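Local coordinates for protein Na-K-Cl cotransporter (Methanosarcina acetivorans, PDB 3G40) that probably carries chloride together with cations across the membrane, the chain described here being its cytoplasmic C-terminal domain, at residues V98-L103 with S111-R116; E129-A134 with M139-F144; T200-P203 with Q207-A210; L160-R165 with E212-S217. All blocks are in the same frame, centred on the assembly; numbering follows the deposited sequence.

Interaction 1: residues V98-L103 with S111-R116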
# COMPACT_ATOMS: atom_id res chain seq x y z
N VAL A 98 -7.01 19.15 22.82
CA VAL A 98 -8.46 19.31 22.89
C VAL A 98 -9.16 18.06 22.36
O VAL A 98 -10.13 17.58 22.95
CB VAL A 98 -8.93 20.54 22.09
CG1 VAL A 98 -10.46 20.59 22.04
CG2 VAL A 98 -8.36 21.83 22.69
N GLY A 99 -8.65 17.54 21.25
CA GLY A 99 -9.20 16.32 20.66
C GLY A 99 -9.27 15.19 21.67
O GLY A 99 -10.31 14.56 21.84
N MET A 100 -8.16 14.95 22.36
CA MET A 100 -8.09 13.88 23.36
C MET A 100 -8.90 14.24 24.61
O MET A 100 -9.55 13.39 25.21
CB MET A 100 -6.64 13.60 23.73
CG MET A 100 -5.74 13.32 22.53
SD MET A 100 -4.08 12.80 23.02
CE MET A 100 -3.63 14.10 24.16
N GLU A 101 -8.84 15.52 24.99
CA GLU A 101 -9.58 15.99 26.16
C GLU A 101 -11.07 15.73 25.97
O GLU A 101 -11.76 15.35 26.91
CB GLU A 101 -9.33 17.48 26.38
CG GLU A 101 -9.97 18.04 27.64
CD GLU A 101 -9.45 17.39 28.90
OE1 GLU A 101 -8.86 18.11 29.74
OE2 GLU A 101 -9.62 16.17 29.07
N ALA A 102 -11.54 15.92 24.75
CA ALA A 102 -12.96 15.76 24.44
C ALA A 102 -13.41 14.30 24.54
O ALA A 102 -14.58 14.02 24.77
CB ALA A 102 -13.27 16.32 23.06
N LEU A 103 -12.46 13.39 24.38
CA LEU A 103 -12.74 11.95 24.41
C LEU A 103 -13.21 11.46 25.78
O LEU A 103 -13.94 10.47 25.87
CB LEU A 103 -11.49 11.17 23.97
CG LEU A 103 -11.23 11.01 22.47
CD1 LEU A 103 -11.56 9.60 22.00
CD2 LEU A 103 -11.97 12.05 21.64
N SER A 111 -9.11 4.70 24.41
CA SER A 111 -8.71 5.24 23.13
C SER A 111 -7.21 5.06 22.94
O SER A 111 -6.48 4.96 23.91
CB SER A 111 -9.07 6.72 23.05
OG SER A 111 -10.47 6.88 22.83
N ILE A 112 -6.78 5.01 21.68
CA ILE A 112 -5.38 4.96 21.29
C ILE A 112 -5.11 6.04 20.25
O ILE A 112 -5.83 6.14 19.26
CB ILE A 112 -5.06 3.61 20.63
CG1 ILE A 112 -5.33 2.46 21.61
CG2 ILE A 112 -3.61 3.58 20.10
CD1 ILE A 112 -5.39 1.10 20.95
N LEU A 113 -4.08 6.85 20.46
CA LEU A 113 -3.70 7.88 19.50
C LEU A 113 -2.83 7.30 18.38
O LEU A 113 -1.77 6.74 18.66
CB LEU A 113 -2.93 8.99 20.21
CG LEU A 113 -2.45 10.14 19.32
CD1 LEU A 113 -3.65 10.84 18.66
CD2 LEU A 113 -1.64 11.12 20.13
N PHE A 114 -3.27 7.45 17.14
CA PHE A 114 -2.53 6.95 15.98
C PHE A 114 -1.79 8.07 15.25
O PHE A 114 -2.42 8.96 14.67
CB PHE A 114 -3.46 6.22 15.02
CG PHE A 114 -2.76 5.51 13.90
CD1 PHE A 114 -2.48 4.15 13.99
CD2 PHE A 114 -2.36 6.19 12.76
CE1 PHE A 114 -1.83 3.48 12.96
CE2 PHE A 114 -1.70 5.52 11.72
CZ PHE A 114 -1.44 4.16 11.83
N LEU A 115 -0.46 8.01 15.27
CA LEU A 115 0.37 9.04 14.65
C LEU A 115 1.25 8.46 13.58
O LEU A 115 1.76 7.34 13.70
CB LEU A 115 1.26 9.70 15.70
CG LEU A 115 0.60 10.35 16.91
CD1 LEU A 115 1.65 10.77 17.90
CD2 LEU A 115 -0.24 11.54 16.47
N ARG A 116 1.46 9.24 12.53
CA ARG A 116 2.39 8.89 11.48
C ARG A 116 3.73 9.55 11.81
O ARG A 116 3.79 10.70 12.25
CB ARG A 116 1.84 9.38 10.13
CG ARG A 116 2.72 9.11 8.93
CD ARG A 116 2.16 9.79 7.69
NE ARG A 116 3.23 10.11 6.74
CZ ARG A 116 3.79 11.30 6.63
NH1 ARG A 116 3.38 12.30 7.40
NH2 ARG A 116 4.76 11.51 5.75

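Interaction 2: residues E129-A134 with M139-F144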
# COMPACT_ATOMS: atom_id res chain seq x y z
N GLU A 129 5.91 15.81 22.25
CA GLU A 129 5.06 16.43 23.26
C GLU A 129 3.67 15.80 23.25
O GLU A 129 3.08 15.56 24.30
CB GLU A 129 4.95 17.94 23.01
CG GLU A 129 4.18 18.68 24.09
CD GLU A 129 4.69 18.37 25.48
OE1 GLU A 129 5.89 18.05 25.63
OE2 GLU A 129 3.88 18.46 26.43
N ILE A 130 3.15 15.54 22.05
CA ILE A 130 1.86 14.88 21.89
C ILE A 130 1.90 13.50 22.55
O ILE A 130 1.01 13.13 23.31
CB ILE A 130 1.50 14.73 20.40
CG1 ILE A 130 1.08 16.09 19.83
CG2 ILE A 130 0.38 13.73 20.22
CD1 ILE A 130 -0.13 16.67 20.51
N ILE A 131 2.96 12.75 22.25
CA ILE A 131 3.16 11.41 22.81
C ILE A 131 3.21 11.43 24.34
O ILE A 131 2.61 10.59 25.00
CB ILE A 131 4.46 10.79 22.26
CG1 ILE A 131 4.28 10.46 20.77
CG2 ILE A 131 4.84 9.54 23.05
CD1 ILE A 131 5.55 10.02 20.08
N ARG A 132 3.93 12.40 24.89
CA ARG A 132 4.05 12.56 26.33
C ARG A 132 2.67 12.87 26.95
O ARG A 132 2.30 12.31 27.98
CB ARG A 132 5.02 13.70 26.62
CG ARG A 132 5.87 13.55 27.87
CD ARG A 132 6.77 14.77 28.02
NE ARG A 132 5.99 16.01 28.03
CZ ARG A 132 5.83 16.79 29.10
NH1 ARG A 132 6.41 16.48 30.24
NH2 ARG A 132 5.09 17.89 29.01
N LYS A 133 1.92 13.74 26.29
CA LYS A 133 0.59 14.16 26.74
C LYS A 133 -0.46 13.04 26.69
O LYS A 133 -1.37 13.01 27.51
CB LYS A 133 0.08 15.34 25.90
CG LYS A 133 0.87 16.64 26.04
CD LYS A 133 0.40 17.47 27.23
CE LYS A 133 1.07 18.85 27.23
NZ LYS A 133 1.12 19.47 28.58
N ALA A 134 -0.33 12.14 25.72
CA ALA A 134 -1.36 11.11 25.50
C ALA A 134 -1.57 10.24 26.73
O ALA A 134 -2.69 9.82 27.03
CB ALA A 134 -1.03 10.25 24.27
N MET A 139 -4.35 7.38 27.46
CA MET A 139 -4.30 6.91 26.08
C MET A 139 -3.00 6.18 25.70
O MET A 139 -1.91 6.60 26.06
CB MET A 139 -4.53 8.06 25.10
CG MET A 139 -5.99 8.46 24.95
SD MET A 139 -6.20 9.81 23.78
CE MET A 139 -6.28 8.96 22.21
N GLY A 140 -3.15 5.10 24.96
CA GLY A 140 -2.02 4.46 24.32
C GLY A 140 -1.65 5.24 23.08
O GLY A 140 -2.43 6.08 22.60
N VAL A 141 -0.45 4.99 22.56
CA VAL A 141 -0.01 5.64 21.33
C VAL A 141 0.54 4.61 20.35
O VAL A 141 1.30 3.71 20.74
CB VAL A 141 1.07 6.71 21.60
CG1 VAL A 141 1.57 7.33 20.30
CG2 VAL A 141 0.53 7.80 22.53
N LEU A 142 0.11 4.71 19.09
CA LEU A 142 0.71 3.93 18.01
C LEU A 142 1.42 4.91 17.09
O LEU A 142 0.81 5.85 16.58
CB LEU A 142 -0.35 3.16 17.23
CG LEU A 142 -1.02 2.00 17.95
CD1 LEU A 142 -2.14 1.41 17.10
CD2 LEU A 142 0.02 0.91 18.31
N LEU A 143 2.71 4.71 16.89
CA LEU A 143 3.47 5.58 15.99
C LEU A 143 3.92 4.76 14.78
O LEU A 143 4.69 3.80 14.90
CB LEU A 143 4.65 6.20 16.73
CG LEU A 143 5.61 7.08 15.92
CD1 LEU A 143 4.95 8.41 15.50
CD2 LEU A 143 6.89 7.31 16.71
N PHE A 144 3.41 5.14 13.61
CA PHE A 144 3.58 4.33 12.42
C PHE A 144 4.65 4.88 11.48
O PHE A 144 4.59 6.04 11.06
CB PHE A 144 2.22 4.19 11.72
CG PHE A 144 2.24 3.38 10.46
CD1 PHE A 144 2.97 2.19 10.37
CD2 PHE A 144 1.50 3.79 9.36
CE1 PHE A 144 2.96 1.44 9.20
CE2 PHE A 144 1.48 3.05 8.19
CZ PHE A 144 2.22 1.88 8.11

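Interaction 3: residues T200-P203 with Q207-A210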
# COMPACT_ATOMS: atom_id res chain seq x y z
N THR A 200 13.65 -11.23 20.53
CA THR A 200 14.25 -10.53 21.65
C THR A 200 15.77 -10.70 21.61
O THR A 200 16.31 -11.24 20.66
CB THR A 200 13.67 -10.99 23.01
OG1 THR A 200 14.00 -10.03 24.03
CG2 THR A 200 14.22 -12.36 23.40
N PHE A 201 16.45 -10.20 22.63
CA PHE A 201 17.92 -10.31 22.69
C PHE A 201 18.35 -10.52 24.13
O PHE A 201 17.61 -10.20 25.06
CB PHE A 201 18.56 -9.04 22.13
CG PHE A 201 17.97 -7.79 22.70
CD1 PHE A 201 18.59 -7.15 23.76
CD2 PHE A 201 16.79 -7.27 22.20
CE1 PHE A 201 18.04 -5.99 24.30
CE2 PHE A 201 16.24 -6.12 22.73
CZ PHE A 201 16.86 -5.48 23.78
N ALA A 202 19.55 -11.08 24.31
CA ALA A 202 20.05 -11.40 25.63
C ALA A 202 21.57 -11.37 25.60
O ALA A 202 22.18 -11.78 24.60
CB ALA A 202 19.55 -12.76 26.05
N PRO A 203 22.19 -10.88 26.69
CA PRO A 203 23.65 -10.73 26.85
C PRO A 203 24.34 -12.03 27.23
O PRO A 203 25.52 -12.23 26.90
CB PRO A 203 23.77 -9.76 28.04
CG PRO A 203 22.38 -9.42 28.46
CD PRO A 203 21.46 -10.44 27.88
N GLN A 207 20.47 -15.57 30.55
CA GLN A 207 19.41 -14.65 30.15
C GLN A 207 18.74 -15.11 28.86
O GLN A 207 17.53 -14.95 28.70
CB GLN A 207 19.94 -13.22 30.01
CG GLN A 207 20.33 -12.59 31.33
CD GLN A 207 20.63 -11.11 31.21
OE1 GLN A 207 19.88 -10.36 30.57
NE2 GLN A 207 21.73 -10.68 31.81
N ALA A 208 19.52 -15.67 27.94
CA ALA A 208 18.96 -16.13 26.68
C ALA A 208 17.95 -17.25 26.93
O ALA A 208 16.86 -17.26 26.35
CB ALA A 208 20.07 -16.58 25.70
N GLN A 209 18.32 -18.20 27.79
CA GLN A 209 17.42 -19.29 28.16
C GLN A 209 16.14 -18.74 28.80
O GLN A 209 15.04 -19.17 28.48
CB GLN A 209 18.09 -20.25 29.15
CG GLN A 209 17.19 -21.40 29.56
CD GLN A 209 16.94 -22.38 28.42
OE1 GLN A 209 17.78 -23.22 28.13
NE2 GLN A 209 15.77 -22.26 27.77
N ALA A 210 16.30 -17.81 29.73
CA ALA A 210 15.13 -17.23 30.38
C ALA A 210 14.22 -16.51 29.38
O ALA A 210 13.00 -16.54 29.52
CB ALA A 210 15.56 -16.29 31.51

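Interaction 4: residues L160-R165 with E212-S217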
# COMPACT_ATOMS: atom_id res chain seq x y z
N LEU A 160 7.24 -9.23 16.42
CA LEU A 160 7.01 -8.44 17.63
C LEU A 160 8.32 -8.45 18.41
O LEU A 160 8.78 -9.51 18.85
CB LEU A 160 5.91 -9.08 18.48
CG LEU A 160 4.98 -8.34 19.43
CD1 LEU A 160 4.90 -9.18 20.68
CD2 LEU A 160 5.32 -6.84 19.73
N TRP A 161 8.93 -7.27 18.57
CA TRP A 161 10.18 -7.13 19.30
C TRP A 161 9.92 -6.88 20.77
O TRP A 161 9.30 -5.89 21.15
CB TRP A 161 11.00 -5.98 18.71
CG TRP A 161 11.53 -6.29 17.37
CD1 TRP A 161 10.89 -6.11 16.17
CD2 TRP A 161 12.79 -6.91 17.06
NE1 TRP A 161 11.68 -6.55 15.14
CE2 TRP A 161 12.85 -7.04 15.66
CE3 TRP A 161 13.87 -7.34 17.83
CZ2 TRP A 161 13.96 -7.59 15.02
CZ3 TRP A 161 14.97 -7.88 17.19
CH2 TRP A 161 15.01 -8.01 15.80
N ILE A 162 10.41 -7.80 21.59
CA ILE A 162 10.19 -7.73 23.02
C ILE A 162 11.48 -7.31 23.71
O ILE A 162 12.51 -7.95 23.56
CB ILE A 162 9.70 -9.08 23.54
CG1 ILE A 162 8.32 -9.36 22.93
CG2 ILE A 162 9.67 -9.11 25.05
CD1 ILE A 162 7.78 -10.72 23.20
N GLU A 163 11.41 -6.20 24.45
CA GLU A 163 12.59 -5.60 25.06
C GLU A 163 13.23 -6.52 26.10
O GLU A 163 12.53 -7.26 26.80
CB GLU A 163 12.23 -4.26 25.72
CG GLU A 163 11.79 -3.17 24.74
CD GLU A 163 12.86 -2.86 23.70
OE1 GLU A 163 14.06 -2.99 24.02
OE2 GLU A 163 12.49 -2.48 22.57
N ASN A 164 14.55 -6.47 26.18
CA ASN A 164 15.28 -7.25 27.17
C ASN A 164 14.68 -6.99 28.55
O ASN A 164 14.58 -5.85 29.00
CB ASN A 164 16.76 -6.88 27.16
CG ASN A 164 17.63 -7.90 27.88
OD1 ASN A 164 17.20 -9.02 28.17
ND2 ASN A 164 18.86 -7.51 28.18
N ARG A 165 14.27 -8.07 29.22
CA ARG A 165 13.65 -7.94 30.53
C ARG A 165 14.60 -8.35 31.65
O ARG A 165 15.14 -7.50 32.37
CB ARG A 165 12.37 -8.78 30.58
CG ARG A 165 11.35 -8.39 29.53
CD ARG A 165 10.15 -9.32 29.57
NE ARG A 165 9.37 -9.16 30.79
CZ ARG A 165 8.40 -8.26 30.94
NH1 ARG A 165 8.11 -7.45 29.94
NH2 ARG A 165 7.74 -8.18 32.08
N GLU A 212 13.93 -17.24 26.13
CA GLU A 212 13.28 -18.30 25.39
C GLU A 212 12.07 -18.83 26.16
O GLU A 212 11.00 -19.02 25.58
CB GLU A 212 14.26 -19.45 25.14
CG GLU A 212 13.68 -20.58 24.31
CD GLU A 212 13.52 -20.20 22.84
OE1 GLU A 212 14.38 -19.44 22.33
OE2 GLU A 212 12.55 -20.65 22.20
N ASN A 213 12.19 -19.08 27.40
CA ASN A 213 11.17 -19.62 28.17
C ASN A 213 10.05 -18.58 28.33
O ASN A 213 9.06 -18.92 28.32
CB ASN A 213 11.64 -20.14 29.53
CG ASN A 213 12.57 -21.37 29.44
OD1 ASN A 213 12.61 -22.09 28.59
ND2 ASN A 213 13.22 -21.53 30.38
N PHE A 214 10.39 -17.35 28.54
CA PHE A 214 9.40 -16.28 28.64
C PHE A 214 8.56 -16.17 27.37
O PHE A 214 7.34 -16.12 27.44
CB PHE A 214 10.09 -14.96 28.97
CG PHE A 214 9.18 -13.77 28.91
CD1 PHE A 214 8.39 -13.44 30.01
CD2 PHE A 214 9.11 -13.00 27.78
CE1 PHE A 214 7.53 -12.34 29.95
CE2 PHE A 214 8.25 -11.89 27.72
CZ PHE A 214 7.48 -11.57 28.82
N LEU A 215 9.21 -16.16 26.21
CA LEU A 215 8.50 -16.08 24.93
C LEU A 215 7.57 -17.27 24.68
O LEU A 215 6.44 -17.10 24.21
CB LEU A 215 9.48 -15.93 23.76
CG LEU A 215 10.38 -14.69 23.83
CD1 LEU A 215 11.19 -14.55 22.54
CD2 LEU A 215 9.56 -13.44 24.10
N GLN A 216 8.04 -18.48 24.99
CA GLN A 216 7.18 -19.66 24.85
C GLN A 216 5.97 -19.55 25.80
O GLN A 216 4.86 -19.95 25.45
CB GLN A 216 7.96 -20.95 25.13
CG GLN A 216 9.04 -21.30 24.09
CD GLN A 216 8.49 -21.85 22.78
OE1 GLN A 216 7.30 -21.70 22.48
NE2 GLN A 216 9.35 -22.49 22.00
N SER A 217 6.20 -19.02 26.99
CA SER A 217 5.12 -18.88 27.97
C SER A 217 4.09 -17.85 27.54
O SER A 217 2.88 -18.04 27.72
CB SER A 217 5.67 -18.52 29.35
OG SER A 217 6.46 -19.59 29.83

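Interaction 1: residues V98-L103 with S111-R116
Met100 and Leu113 meet side chain to side chain where helix 94-103 lies against strand 112-116, and Leu103 meets Ser111 three residues further on. The methionine leaves the helix with CB pointing at the strand. CG continues anti to the carbonyl carbon (chi1 -53°) and passes beside the sulfur of Met139, in the loop before strand 140-145. SD, still extended from CB, comes 4.1 Å from Leu113 CD2, at about a right angle to the leucine chain. A bend about CG-SD (chi3 -52°) turns Met100 CE aside, toward Lys133 CB of the next helix, 4.3 Å away. A long, unbranched and polarisable side chain suits this place because it can reach from a helix whose backbone stays well clear of the strand: the CA atoms of Met100 and Leu113 are 8.4 Å apart. Leu113 answers with one methyl branch, and both residues are buried.

Beyond Met100, Leu103 CD1 approaches Ser111 CB at 3.9 Å and Ser111 OG at 3.0 Å. The latter is short for a methyl and an oxygen, and chi2 of the leucine (-105°) lies off the staggered positions, so the detail of this branch is doubtful. Leu24 of strand 22-27 and Tyr137 also pack on Met100, linking the helix to that strand as well.

With sulfur and methyl groups as the main partners, the contact is held by dispersion and by exclusion of water; it gives cohesion without the directional demands of a polar bond, and a methyl beside a hydroxyl adds no such bond.

Interaction 2: residues E129-A134 with M139-F144
No ring enters where Ala134 and Ile131 meet Val141; the flat groups lie on the other side of helix 124-136, where Arg132 is directed away from the strand. The edge of its guanidinium receives Glu129 OE2 in plane: NH2 gives a nearly straight bond (175°) to the syn lone pair of Glu129 OE2 at 2.9 Å, while NE reaches Glu129 OE1 only weakly. Lys133 NZ adds a long ion pair to the same Glu129 OE2, at 3.6 Å. One carboxylate thus gathers two cations within about one turn, as suits charged residues on the outer side of a helix.

The inner side is apolar. Ala134 CB presses on Val141 CG2 at 3.4 Å, tighter than ordinary van der Waals contact. The small alanine lets helix and strand come close, the CA atoms of Ala134 and Met139 being 5.2 Å apart. Val141 spreads its two methyls over two partners: CG1, anti to the backbone N (chi1 177°), meets Ile131 CG1 at 4.2 Å, and CG2 serves Ala134. Branching at CB makes valine apt for such a double contact from a strand.

Near the helix end the backbone closes the turn. Met139 N donates to Ala134 O at 3.0 Å, tilted 30° from the carbonyl plane, and Met139 CB rests 3.2 Å from that oxygen.

Helix and strand belong to the beta-alpha-beta unit of strand 112-116, helix 124-136 and strand 140-145. Ile131 also touches Leu115 and Leu276, so the helix covers three adjacent strands, with strand 140-145 between 112-116 and the antiparallel 271-276.

Interaction 3: residues T200-P203 with Q207-A210
Apolar packing comes first: the methyl of Ala202 points toward the first turn of helix 205-222. Its CB stands 3.9 Å from Ala208 CB and only 3.5 Å from Ala208 CA, closer than carbons usually sit, while Gln207 CB flanks it at 4.0 Å. Alanine on both sides allows this approach, the CA atoms of Ala202 and Ala208 being 5.0 Å apart. The setting is the tight turn from strand 195-201 into helix 205-222, the opening of a beta-alpha-beta unit that goes on to strand 228-232, whose Val231 touches both alanines. Here Thr204 OG1 accepts a hydrogen bond from Gln207 N.

The second kind of contact sets an amide against a ring. With CG anti to its carbonyl carbon (chi1 -68°), Gln207 extends across Pro203 at about a right angle, laying Gln207 OE1 3.1 Å from Pro203 CD and its NE2 3.6 Å from Pro203 CG. The ring CH2 next to the amide nitrogen is slightly polarised, which probably makes an amide oxygen a tolerable neighbour. An alanine in place of Gln207 would probably deprive Pro203 of the amide lying against its CD and CG, although its CB could still touch Ala202. Pro203 itself stays largely exposed.

Interaction 4: residues L160-R165 with E212-S217
Just past Trp161 of strand 157-161, Ile162 and Arg165 meet helix 205-222, which covers this end of the mixed sheet, where the strands run parallel. Phe214 takes both. Over one face of its ring lies Arg165 CD, 3.9 Å from the centroid and 24° off the normal, a CH-pi contact offset toward the rim. The bend of Arg165 at chi3 (68°) brings NE 3.6 Å from Phe214 CZ, and the guanidinium runs nearly parallel to the ring, the planes 6° apart. Arginine suits this exposed position: its CD lies over the aromatic face and Phe214 CZ over a face of its guanidinium, while NH1 bonds to Leu175 O. Ile162 CG2 approaches obliquely, 4.1 Å from Phe214 CE2. Its other branch runs antiparallel to Leu215, and Ile162 CD1 and Leu215 CD2 are squeezed to 3.4 Å. A serine in place of Phe214 would probably leave the Arg165 side chain freer to swing and open a gap beside Ile162 CG2. Trp169 meets the Phe214 ring at a steep angle, and Leu215 reaches on to Met229 of strand 228-232. Ile162 pairs through its backbone with Met199 of strand 195-201, while Leu160 packs on helix 179-192.

In the fold
All four contacts reach one mixed sheet, in two clusters. Interactions 1 and 2 come first along the chain, with centres 8 Å apart; strands 112-116 and 140-145 are neighbours, linked by Leu113 O to Leu142 N, and Leu113 also packs on Ile130. Interactions 3 and 4, their centres again 8 Å apart, share helix 205-222; the segments of interaction 3 fall between those of interaction 4 in sequence, and Thr200 OG1 bonds to Ile162 O. The centres of interactions 1 and 3 lie about 36 Å apart, on opposite sides of the chain's centre. Helices 94-103 and 124-136 thus pack on one part of the sheet and helix 205-222 on another, and the continuous sheet joins the two clusters within the cytoplasmic domain.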